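Local coordinates for putative ATP-grasp superfamily protein (Archaeoglobus fulgidus, PDB 3DF7) that is of unknown function but belongs to the ATP-grasp superfamily and probably binds ATP and a metal ion, at residues A[252-257]-A[279-284]. Residues are numbered along the deposited sequence; the frame is centred on the assembly and turned at random.
Sequences PVVAFS and QMVRKS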
loop_
_atom_site.group_PDB
_atom_site.type_symbol
_atom_site.label_atom_id
_atom_site.label_comp_id
_atom_site.label_asym_id
_atom_site.label_seq_id
_atom_site.Cartn_x
_atom_site.Cartn_y
_atom_site.Cartn_z
ATOM N N PRO A 252 3.649 5.583 0.178
ATOM C CA PRO A 252 4.755 6.214 -0.559
ATOM C C PRO A 252 4.358 6.756 -1.940
ATOM O O PRO A 252 5.035 7.617 -2.507
ATOM C CB PRO A 252 5.787 5.093 -0.647
ATOM C CG PRO A 252 5.565 4.339 0.639
ATOM C CD PRO A 252 4.051 4.261 0.697
ATOM N N VAL A 253 3.254 6.243 -2.476
ATOM C CA VAL A 253 2.772 6.670 -3.780
ATOM C C VAL A 253 2.431 8.163 -3.825
ATOM O O VAL A 253 2.552 8.799 -4.869
ATOM C CB VAL A 253 1.512 5.864 -4.201
ATOM C CG1 VAL A 253 0.279 6.348 -3.428
ATOM C CG2 VAL A 253 1.292 5.991 -5.683
ATOM N N VAL A 254 2.006 8.722 -2.697
ATOM C CA VAL A 254 1.639 10.133 -2.670
ATOM C C VAL A 254 2.808 11.049 -3.027
ATOM O O VAL A 254 2.603 12.166 -3.489
ATOM C CB VAL A 254 1.075 10.555 -1.285
ATOM C CG1 VAL A 254 -0.079 9.634 -0.898
ATOM C CG2 VAL A 254 2.168 10.528 -0.228
ATOM N N ALA A 255 4.032 10.574 -2.824
ATOM C CA ALA A 255 5.211 11.387 -3.123
ATOM C C ALA A 255 5.693 11.318 -4.572
ATOM O O ALA A 255 6.550 12.103 -4.977
ATOM C CB ALA A 255 6.353 10.991 -2.189
ATOM N N PHE A 256 5.137 10.405 -5.362
ATOM C CA PHE A 256 5.592 10.247 -6.742
ATOM C C PHE A 256 5.600 11.499 -7.627
ATOM O O PHE A 256 6.591 11.757 -8.311
ATOM C CB PHE A 256 4.808 9.117 -7.419
ATOM C CG PHE A 256 5.150 7.733 -6.900
ATOM C CD1 PHE A 256 5.992 7.560 -5.805
ATOM C CD2 PHE A 256 4.622 6.600 -7.517
ATOM C CE1 PHE A 256 6.305 6.279 -5.331
ATOM C CE2 PHE A 256 4.927 5.318 -7.052
ATOM C CZ PHE A 256 5.772 5.159 -5.956
ATOM N N SER A 257 4.522 12.282 -7.620
ATOM C CA SER A 257 4.486 13.485 -8.455
ATOM C C SER A 257 5.630 14.445 -8.160
ATOM O O SER A 257 6.309 14.905 -9.076
ATOM C CB SER A 257 3.153 14.221 -8.292
ATOM O OG SER A 257 2.110 13.508 -8.933
ATOM N N GLN A 279 11.923 13.166 -1.633
ATOM C CA GLN A 279 10.870 13.681 -0.766
ATOM C C GLN A 279 10.774 12.901 0.536
ATOM O O GLN A 279 11.151 11.731 0.601
ATOM C CB GLN A 279 9.513 13.559 -1.465
ATOM C CG GLN A 279 9.418 14.280 -2.790
ATOM C CD GLN A 279 9.525 15.766 -2.612
ATOM O OE1 GLN A 279 10.403 16.416 -3.185
ATOM N NE2 GLN A 279 8.640 16.318 -1.800
HETATM N N MSE A 280 10.271 13.560 1.575
HETATM C CA MSE A 280 10.031 12.880 2.835
HETATM C C MSE A 280 8.535 12.982 3.088
HETATM O O MSE A 280 7.976 14.080 3.100
HETATM C CB MSE A 280 10.765 13.521 4.022
HETATM C CG MSE A 280 10.338 12.891 5.360
HETATM SE SE MSE A 280 11.265 13.510 6.940
HETATM C CE MSE A 280 12.767 12.277 6.906
ATOM N N VAL A 281 7.884 11.838 3.263
ATOM C CA VAL A 281 6.461 11.824 3.564
ATOM C C VAL A 281 6.409 11.550 5.063
ATOM O O VAL A 281 7.107 10.665 5.551
ATOM C CB VAL A 281 5.720 10.681 2.811
ATOM C CG1 VAL A 281 4.240 10.673 3.194
ATOM C CG2 VAL A 281 5.862 10.860 1.304
ATOM N N ARG A 282 5.627 12.316 5.809
ATOM C CA ARG A 282 5.553 12.051 7.238
ATOM C C ARG A 282 4.199 12.374 7.829
ATOM O O ARG A 282 3.522 13.315 7.408
ATOM C CB ARG A 282 6.645 12.819 7.996
ATOM C CG ARG A 282 6.451 14.322 8.049
ATOM C CD ARG A 282 7.646 15.020 8.706
ATOM N NE ARG A 282 7.468 16.468 8.700
ATOM C CZ ARG A 282 8.421 17.355 8.969
ATOM N NH1 ARG A 282 9.653 16.961 9.276
ATOM N NH2 ARG A 282 8.135 18.648 8.914
ATOM N N LYS A 283 3.813 11.564 8.806
ATOM C CA LYS A 283 2.555 11.746 9.499
ATOM C C LYS A 283 2.880 12.600 10.717
ATOM O O LYS A 283 3.871 12.362 11.416
ATOM C CB LYS A 283 1.990 10.391 9.927
ATOM C CG LYS A 283 0.677 10.469 10.681
ATOM C CD LYS A 283 0.229 9.090 11.149
ATOM C CE LYS A 283 -0.000 8.153 9.973
ATOM N NZ LYS A 283 -0.485 6.815 10.406
ATOM N N SER A 284 2.056 13.610 10.957
ATOM C CA SER A 284 2.282 14.502 12.079
ATOM C C SER A 284 0.967 15.023 12.625
ATOM O O SER A 284 -0.111 14.651 12.149
ATOM C CB SER A 284 3.161 15.677 11.634
ATOM O OG SER A 284 2.611 16.328 10.492
#
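Val281 reaches out of strand 279-285 with both methyls and meets Val254 and Ala255, two neighbours in the helically wound segment 252-257. The tight point is CG2 of Val281 against CB of Ala255, 3.5 Å apart. With chi1 at 178°, CG1 of Val281 stands anti to the backbone N and CG2 lies beside that N, which lets CG2 touch both Ala255 and Val254 while CG1 comes 4.0 Å from CG2 of Val254. The two valine side chains meet at a slant. At the start of the strand, CB of Gln279 rests 4.1 Å from CB of Ala255, a looser touch made by the base of the side chain. No hydrogen bond crosses between the segments; the turn ties itself together through Ala255 N to Pro252 O, 3.1 Å, and all four touching residues are buried.

Met280, a selenomethionine, starts off away from the turn and is partly exposed. Further along, the strand parts from the turn, and two partly exposed residues form salt bridges, Arg282 with Glu300 and Lys283 with Glu23. On the far side of the turn, Phe256 packs on Leu267 of helix 264-268. The contact thus lays a short helical segment against one face of the large antiparallel sheet of the ATP-grasp fold, which in relatives typically holds the nucleotide between itself and a second, smaller sheet.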